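Carboxypeptidase 1 (Deinococcus radiodurans str. R1, PDB 5GIV) probably removes amino acids one at a time from the C-terminus of peptides with broad specificity, as a zinc-dependent carboxypeptidase of the M32 family. Local coordinates at residues A[347-352]-A[359-364]; A[383-388]-A[402-407]. All blocks are in the same frame, centred on the assembly; numbering follows the deposited sequence.

Overall arrangement
The two contacts illustrate how irregular segments are fastened to helices. Interaction 1 sets a loop against the start of helix 357-372, the helix that follows it; interaction 2 sets the loop after helix 381-393 against that helix. Interaction 1 is partly buried and lies nearer the zinc, and its chemistry is that of arginines and a histidine. Interaction 2 is more buried, although farther from the chain centre and away from the annotated sites; there an indole face packs on backbone, with one bridging water. The centres of interactions 1 and 2 lie about 10 Å apart. Asp-407 of the second joins them through salt bridges to Arg-349 and Arg-364 of the first.

Interaction 1: A[347-352]-A[359-364]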
ATOM      1  N   LEU A 347       1.206 -23.000  25.548  1.00 19.61           N
ATOM      2  CA  LEU A 347      -0.179 -22.876  25.107  1.00 19.55           C
ATOM      3  C   LEU A 347      -0.337 -22.370  23.672  1.00 19.54           C
ATOM      4  O   LEU A 347      -1.274 -22.782  22.983  1.00 19.52           O
ATOM      5  CB  LEU A 347      -0.927 -21.919  26.036  1.00 19.43           C
ATOM      6  CG  LEU A 347      -1.099 -22.324  27.494  1.00 19.42           C
ATOM      7  CD1 LEU A 347      -1.731 -21.167  28.269  1.00 19.32           C
ATOM      8  CD2 LEU A 347      -1.946 -23.602  27.613  1.00 19.47           C
ATOM      9  N   ILE A 348       0.548 -21.494  23.204  1.00 17.21           N
ATOM     10  CA  ILE A 348       0.361 -20.803  21.935  1.00 17.22           C
ATOM     11  C   ILE A 348       1.078 -21.582  20.845  1.00 17.19           C
ATOM     12  O   ILE A 348       2.301 -21.765  20.903  1.00 17.18           O
ATOM     13  CB  ILE A 348       0.885 -19.360  21.999  1.00 17.24           C
ATOM     14  CG1 ILE A 348       0.269 -18.607  23.186  1.00 17.28           C
ATOM     15  CG2 ILE A 348       0.657 -18.658  20.660  1.00 17.25           C
ATOM     16  CD1 ILE A 348      -1.233 -18.599  23.191  1.00 17.29           C
ATOM     17  N   ARG A 349       0.311 -22.023  19.843  1.00 17.41           N
ATOM     18  CA  ARG A 349       0.862 -22.837  18.771  1.00 17.50           C
ATOM     19  C   ARG A 349       1.985 -22.113  18.044  1.00 17.52           C
ATOM     20  O   ARG A 349       3.054 -22.686  17.810  1.00 17.62           O
ATOM     21  CB  ARG A 349      -0.243 -23.234  17.791  1.00 17.48           C
ATOM     22  CG  ARG A 349       0.282 -23.938  16.548  1.00 17.56           C
ATOM     23  CD  ARG A 349      -0.832 -24.166  15.535  1.00 17.54           C
ATOM     24  NE  ARG A 349      -1.465 -22.899  15.198  1.00 17.45           N
ATOM     25  CZ  ARG A 349      -1.030 -22.083  14.247  1.00 17.44           C
ATOM     26  NH1 ARG A 349       0.030 -22.422  13.519  1.00 17.50           N
ATOM     27  NH2 ARG A 349      -1.661 -20.939  14.017  1.00 17.37           N
ATOM     28  N   THR A 350       1.760 -20.849  17.669  1.00 24.30           N
ATOM     29  CA  THR A 350       2.726 -20.144  16.827  1.00 24.33           C
ATOM     30  C   THR A 350       4.070 -19.923  17.516  1.00 24.39           C
ATOM     31  O   THR A 350       5.081 -19.752  16.828  1.00 24.46           O
ATOM     32  CB  THR A 350       2.156 -18.801  16.351  1.00 24.25           C
ATOM     33  OG1 THR A 350       1.657 -18.060  17.468  1.00 24.19           O
ATOM     34  CG2 THR A 350       1.030 -19.018  15.373  1.00 24.23           C
ATOM     35  N   ASP A 351       4.116 -19.926  18.844  1.00 23.02           N
ATOM     36  CA  ASP A 351       5.360 -19.727  19.575  1.00 23.07           C
ATOM     37  C   ASP A 351       6.008 -21.027  20.043  1.00 23.17           C
ATOM     38  O   ASP A 351       7.039 -20.979  20.714  1.00 23.21           O
ATOM     39  CB  ASP A 351       5.115 -18.840  20.796  1.00 23.00           C
ATOM     40  CG  ASP A 351       4.570 -17.481  20.426  1.00 22.95           C
ATOM     41  OD1 ASP A 351       4.749 -17.057  19.263  1.00 22.98           O
ATOM     42  OD2 ASP A 351       3.989 -16.824  21.318  1.00 22.88           O
ATOM     43  N   ALA A 352       5.427 -22.178  19.724  1.00 20.73           N
ATOM     44  CA  ALA A 352       5.887 -23.425  20.310  1.00 20.81           C
ATOM     45  C   ALA A 352       7.212 -23.854  19.688  1.00 20.93           C
ATOM     46  O   ALA A 352       7.502 -23.563  18.525  1.00 20.93           O
ATOM     47  CB  ALA A 352       4.827 -24.516  20.145  1.00 20.83           C
ATOM     48  N   LEU A 359       2.342 -31.180  18.451  1.00 23.73           N
ATOM     49  CA  LEU A 359       1.238 -31.556  19.323  1.00 23.71           C
ATOM     50  C   LEU A 359       0.079 -30.566  19.228  1.00 23.55           C
ATOM     51  O   LEU A 359      -1.079 -30.942  19.450  1.00 23.51           O
ATOM     52  CB  LEU A 359       1.741 -31.672  20.763  1.00 23.75           C
ATOM     53  CG  LEU A 359       2.840 -32.717  20.949  1.00 23.95           C
ATOM     54  CD1 LEU A 359       3.485 -32.585  22.308  1.00 23.98           C
ATOM     55  CD2 LEU A 359       2.256 -34.113  20.777  1.00 24.08           C
ATOM     56  N   HIS A 360       0.360 -29.302  18.901  1.00 17.09           N
ATOM     57  CA  HIS A 360      -0.723 -28.342  18.697  1.00 17.11           C
ATOM     58  C   HIS A 360      -1.484 -28.629  17.406  1.00 17.12           C
ATOM     59  O   HIS A 360      -2.717 -28.527  17.370  1.00 17.13           O
ATOM     60  CB  HIS A 360      -0.173 -26.912  18.681  1.00 17.12           C
ATOM     61  CG  HIS A 360       0.488 -26.494  19.958  1.00 17.12           C
ATOM     62  ND1 HIS A 360      -0.163 -25.771  20.936  1.00 17.13           N
ATOM     63  CD2 HIS A 360       1.753 -26.674  20.403  1.00 17.11           C
ATOM     64  CE1 HIS A 360       0.671 -25.533  21.932  1.00 17.13           C
ATOM     65  NE2 HIS A 360       1.838 -26.074  21.637  1.00 17.11           N
ATOM     66  N   VAL A 361      -0.761 -28.947  16.327  1.00 17.12           N
ATOM     67  CA  VAL A 361      -1.400 -29.248  15.049  1.00 17.14           C
ATOM     68  C   VAL A 361      -2.258 -30.499  15.170  1.00 17.13           C
ATOM     69  O   VAL A 361      -3.398 -30.541  14.693  1.00 17.15           O
ATOM     70  CB  VAL A 361      -0.337 -29.393  13.943  1.00 17.15           C
ATOM     71  CG1 VAL A 361      -0.958 -29.881  12.649  1.00 17.17           C
ATOM     72  CG2 VAL A 361       0.370 -28.068  13.720  1.00 17.15           C
ATOM     73  N   ILE A 362      -1.711 -31.544  15.797  1.00 21.80           N
ATOM     74  CA  ILE A 362      -2.461 -32.781  15.999  1.00 21.89           C
ATOM     75  C   ILE A 362      -3.736 -32.506  16.781  1.00 21.82           C
ATOM     76  O   ILE A 362      -4.815 -33.004  16.442  1.00 21.84           O
ATOM     77  CB  ILE A 362      -1.592 -33.833  16.706  1.00 22.06           C
ATOM     78  CG1 ILE A 362      -0.387 -34.196  15.835  1.00 22.17           C
ATOM     79  CG2 ILE A 362      -2.439 -35.052  17.081  1.00 22.14           C
ATOM     80  CD1 ILE A 362       0.602 -35.109  16.513  1.00 22.36           C
ATOM     81  N   THR A 363      -3.628 -31.733  17.862  1.00 19.60           N
ATOM     82  CA  THR A 363      -4.820 -31.377  18.621  1.00 19.52           C
ATOM     83  C   THR A 363      -5.909 -30.812  17.713  1.00 19.43           C
ATOM     84  O   THR A 363      -7.046 -31.291  17.715  1.00 19.43           O
ATOM     85  CB  THR A 363      -4.456 -30.367  19.707  1.00 19.43           C
ATOM     86  OG1 THR A 363      -3.498 -30.960  20.587  1.00 19.53           O
ATOM     87  CG2 THR A 363      -5.701 -29.951  20.499  1.00 19.34           C
ATOM     88  N   ARG A 364      -5.566 -29.790  16.921  1.00 17.14           N
ATOM     89  CA  ARG A 364      -6.559 -29.133  16.077  1.00 17.16           C
ATOM     90  C   ARG A 364      -7.108 -30.078  15.012  1.00 17.17           C
ATOM     91  O   ARG A 364      -8.323 -30.131  14.780  1.00 17.19           O
ATOM     92  CB  ARG A 364      -5.944 -27.900  15.425  1.00 17.18           C
ATOM     93  CG  ARG A 364      -5.644 -26.785  16.394  1.00 17.18           C
ATOM     94  CD  ARG A 364      -4.421 -25.972  15.979  1.00 17.18           C
ATOM     95  NE  ARG A 364      -4.268 -24.787  16.821  1.00 17.19           N
ATOM     96  CZ  ARG A 364      -3.832 -24.815  18.079  1.00 17.18           C
ATOM     97  NH1 ARG A 364      -3.514 -25.971  18.655  1.00 17.16           N
ATOM     98  NH2 ARG A 364      -3.738 -23.684  18.771  1.00 17.20           N
TER
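Arg-349 lies across His-360, its backbone CA over one face of the imidazole, 3.9 Å from the ring centroid and 18° off the normal, a CH-pi contact. The pair joins the loop between helices 333-339 and 357-372 to the first turns of helix 357-372 in the largely helical M32 metallopeptidase fold, whose zinc lies about 8 Å from the Arg-349 side chain. Two further contacts meet the ring: Leu-347 O lies near the ring plane, 3.5 Å from CE1, and the methyl of Ala-352 comes obliquely to NE2. Its ND1 is hydrogen-bonded to Tyr-389 OH, which helps fix the ring's rotation.

Farther out, the two arginines meet. Arg-349 CG, anti to the backbone N (chi1 173°), passes 3.7 Å from His-360 CB. The CB of Arg-349 lies over one face of the Arg-364 guanidinium, 3.7 Å from Arg-364 NH2. The two guanidinium planes stand 66° apart, and NE of Arg-349 comes within 3.7 Å of NE of Arg-364. Both arginines converge on one carboxylate: NH2 of each forms a salt bridge with Asp-407, which reaches in from the loop of interaction 2. Tyr-422 and Phe-419 add cation-pi contacts to Arg-349 and Arg-364, respectively. Arg-364 is also tied back to its own helix: NH1 donates to His-360 O at 3.0 Å from above the carbonyl plane, while the backbone N of Arg-364 reaches that oxygen from the opposite face.

Interaction 2: A[383-388]-A[402-407]; sequences DAWHAA and DGALQD
Trp-385 lays one face of its indole against the backbone of Gly-403 and Ala-404. The Ala-404 CA sits over the six-membered ring, 3.8 Å from its centroid and 22° off the normal, a CH-pi contact, while the Gly-403 carbonyl carbon approaches NE1 to 3.2 Å. The CB atoms of Trp-385 and Ala-404 add an apolar contact. CG of the tryptophan stands anti to the backbone N (chi1 -180°), which carries the indole off helix 381-393 and across to the loop.

A water in the plane of the indole accepts from Trp-385 NE1 at 3.0 Å and donates to Asp-402 O, bridging helix and loop. His-386 adds one contact, its CE1 3.9 Å from Gly-403 CA.

One shell out, the loop is shaped by a type I beta turn from Gly-403 to Gln-406, closed by Gln-406 N to Gly-403 O. The extended Gln-406 side chain brings NE2 to Asp-402 O at 2.9 Å, giving that carbonyl both the amide and the water as partners, and the same NE2 also bonds Leu-347 O. Losing the indole of Trp-385 to an alanine here is likely to open a gap beneath Gly-403 and Ala-404 and leave the water without its NE1 donor.

Beyond this, Tyr-389 lies nearly parallel to the indole, and Arg-364 and Leu-367 of helix 357-372 touch Trp-385. Phe-128 of helix 128-147 packs on Ala-404, so the turn touches helix 128-147 as well as helix 381-393, with helix 357-372 alongside the tryptophan.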
ATOM      1  N   ASP A 383     -14.656 -27.107  25.593  1.00 31.40           N
ATOM      2  CA  ASP A 383     -14.289 -28.134  26.563  1.00 31.46           C
ATOM      3  C   ASP A 383     -13.409 -29.212  25.937  1.00 31.55           C
ATOM      4  O   ASP A 383     -12.432 -29.650  26.553  1.00 31.60           O
ATOM      5  CB  ASP A 383     -15.553 -28.729  27.182  1.00 31.51           C
ATOM      6  CG  ASP A 383     -16.369 -27.685  27.941  1.00 31.45           C
ATOM      7  OD1 ASP A 383     -15.755 -26.865  28.661  1.00 31.36           O
ATOM      8  OD2 ASP A 383     -17.616 -27.658  27.797  1.00 31.48           O
ATOM      9  N   ALA A 384     -13.743 -29.666  24.724  1.00 26.75           N
ATOM     10  CA  ALA A 384     -12.925 -30.689  24.073  1.00 26.84           C
ATOM     11  C   ALA A 384     -11.514 -30.179  23.802  1.00 26.81           C
ATOM     12  O   ALA A 384     -10.540 -30.937  23.915  1.00 26.90           O
ATOM     13  CB  ALA A 384     -13.584 -31.149  22.775  1.00 26.88           C
ATOM     14  N   TRP A 385     -11.389 -28.893  23.452  1.00 17.44           N
ATOM     15  CA  TRP A 385     -10.081 -28.286  23.223  1.00 17.40           C
ATOM     16  C   TRP A 385      -9.221 -28.356  24.480  1.00 17.40           C
ATOM     17  O   TRP A 385      -8.075 -28.824  24.436  1.00 17.46           O
ATOM     18  CB  TRP A 385     -10.260 -26.835  22.757  1.00 17.31           C
ATOM     19  CG  TRP A 385      -8.963 -26.079  22.477  1.00 17.28           C
ATOM     20  CD1 TRP A 385      -8.038 -25.664  23.396  1.00 17.26           C
ATOM     21  CD2 TRP A 385      -8.496 -25.607  21.200  1.00 17.28           C
ATOM     22  NE1 TRP A 385      -7.017 -24.989  22.768  1.00 17.24           N
ATOM     23  CE2 TRP A 385      -7.274 -24.940  21.422  1.00 17.25           C
ATOM     24  CE3 TRP A 385      -8.988 -25.692  19.896  1.00 17.29           C
ATOM     25  CZ2 TRP A 385      -6.536 -24.370  20.388  1.00 17.25           C
ATOM     26  CZ3 TRP A 385      -8.254 -25.127  18.867  1.00 17.29           C
ATOM     27  CH2 TRP A 385      -7.042 -24.476  19.119  1.00 17.27           C
ATOM     28  N   HIS A 386      -9.753 -27.885  25.614  1.00 25.63           N
ATOM     29  CA  HIS A 386      -9.012 -27.952  26.873  1.00 25.63           C
ATOM     30  C   HIS A 386      -8.655 -29.390  27.232  1.00 25.76           C
ATOM     31  O   HIS A 386      -7.535 -29.670  27.675  1.00 25.81           O
ATOM     32  CB  HIS A 386      -9.824 -27.312  28.003  1.00 25.53           C
ATOM     33  CG  HIS A 386      -9.935 -25.818  27.910  1.00 25.42           C
ATOM     34  ND1 HIS A 386      -8.866 -25.007  27.592  1.00 25.38           N
ATOM     35  CD2 HIS A 386     -10.991 -24.988  28.103  1.00 25.35           C
ATOM     36  CE1 HIS A 386      -9.259 -23.745  27.587  1.00 25.31           C
ATOM     37  NE2 HIS A 386     -10.543 -23.706  27.893  1.00 25.28           N
ATOM     38  N   ALA A 387      -9.594 -30.319  27.050  1.00 21.04           N
ATOM     39  CA  ALA A 387      -9.304 -31.717  27.348  1.00 21.16           C
ATOM     40  C   ALA A 387      -8.168 -32.237  26.475  1.00 21.25           C
ATOM     41  O   ALA A 387      -7.283 -32.954  26.956  1.00 21.34           O
ATOM     42  CB  ALA A 387     -10.563 -32.563  27.164  1.00 21.21           C
ATOM     43  N   ALA A 388      -8.174 -31.885  25.188  1.00 17.64           N
ATOM     44  CA  ALA A 388      -7.112 -32.338  24.295  1.00 17.72           C
ATOM     45  C   ALA A 388      -5.775 -31.679  24.627  1.00 17.71           C
ATOM     46  O   ALA A 388      -4.722 -32.293  24.429  1.00 17.81           O
ATOM     47  CB  ALA A 388      -7.496 -32.077  22.841  1.00 17.71           C
ATOM     48  N   ASP A 402      -6.896 -18.262  25.137  1.00 25.16           N
ATOM     49  CA  ASP A 402      -5.811 -19.051  24.577  1.00 25.22           C
ATOM     50  C   ASP A 402      -6.183 -20.522  24.450  1.00 25.27           C
ATOM     51  O   ASP A 402      -5.305 -21.360  24.217  1.00 25.33           O
ATOM     52  CB  ASP A 402      -4.554 -18.871  25.421  1.00 25.24           C
ATOM     53  CG  ASP A 402      -4.014 -17.441  25.364  1.00 25.21           C
ATOM     54  OD1 ASP A 402      -4.278 -16.738  24.366  1.00 25.20           O
ATOM     55  OD2 ASP A 402      -3.336 -17.019  26.323  1.00 25.21           O
ATOM     56  N   GLY A 403      -7.466 -20.851  24.641  1.00 17.33           N
ATOM     57  CA  GLY A 403      -8.014 -22.141  24.284  1.00 17.32           C
ATOM     58  C   GLY A 403      -8.563 -22.138  22.873  1.00 17.33           C
ATOM     59  O   GLY A 403      -7.847 -21.786  21.932  1.00 17.33           O
ATOM     60  N   ALA A 404      -9.838 -22.520  22.715  1.00 20.97           N
ATOM     61  CA  ALA A 404     -10.457 -22.672  21.396  1.00 21.00           C
ATOM     62  C   ALA A 404     -10.604 -21.360  20.626  1.00 20.96           C
ATOM     63  O   ALA A 404     -10.868 -21.401  19.423  1.00 20.98           O
ATOM     64  CB  ALA A 404     -11.825 -23.343  21.528  1.00 21.04           C
ATOM     65  N   LEU A 405     -10.488 -20.206  21.283  1.00 17.37           N
ATOM     66  CA  LEU A 405     -10.495 -18.918  20.591  1.00 17.40           C
ATOM     67  C   LEU A 405      -9.110 -18.514  20.091  1.00 17.39           C
ATOM     68  O   LEU A 405      -8.975 -17.464  19.449  1.00 17.41           O
ATOM     69  CB  LEU A 405     -11.039 -17.818  21.514  1.00 17.45           C
ATOM     70  CG  LEU A 405     -12.482 -17.924  22.019  1.00 17.48           C
ATOM     71  CD1 LEU A 405     -12.727 -16.962  23.173  1.00 17.53           C
ATOM     72  CD2 LEU A 405     -13.451 -17.625  20.893  1.00 17.50           C
ATOM     73  N   GLN A 406      -8.090 -19.337  20.353  1.00 18.99           N
ATOM     74  CA  GLN A 406      -6.701 -18.920  20.156  1.00 19.00           C
ATOM     75  C   GLN A 406      -6.394 -18.601  18.696  1.00 19.03           C
ATOM     76  O   GLN A 406      -5.855 -17.530  18.382  1.00 19.02           O
ATOM     77  CB  GLN A 406      -5.754 -20.003  20.669  1.00 19.04           C
ATOM     78  CG  GLN A 406      -4.337 -19.815  20.201  1.00 19.07           C
ATOM     79  CD  GLN A 406      -3.414 -20.940  20.625  1.00 19.14           C
ATOM     80  OE1 GLN A 406      -2.429 -21.218  19.950  1.00 19.19           O
ATOM     81  NE2 GLN A 406      -3.710 -21.574  21.757  1.00 19.14           N
ATOM     82  N   ASP A 407      -6.695 -19.528  17.795  1.00 19.23           N
ATOM     83  CA  ASP A 407      -6.309 -19.388  16.400  1.00 19.27           C
ATOM     84  C   ASP A 407      -7.466 -18.860  15.556  1.00 19.26           C
ATOM     85  O   ASP A 407      -8.638 -19.152  15.817  1.00 19.26           O
ATOM     86  CB  ASP A 407      -5.796 -20.725  15.855  1.00 19.33           C
ATOM     87  CG  ASP A 407      -4.294 -20.940  16.141  1.00 19.36           C
ATOM     88  OD1 ASP A 407      -3.502 -19.985  15.955  1.00 19.35           O
ATOM     89  OD2 ASP A 407      -3.909 -22.057  16.563  1.00 19.40           O
TER
HETATM   90  O   HOH W   1      -4.924 -24.017  24.690  1.00 17.22           O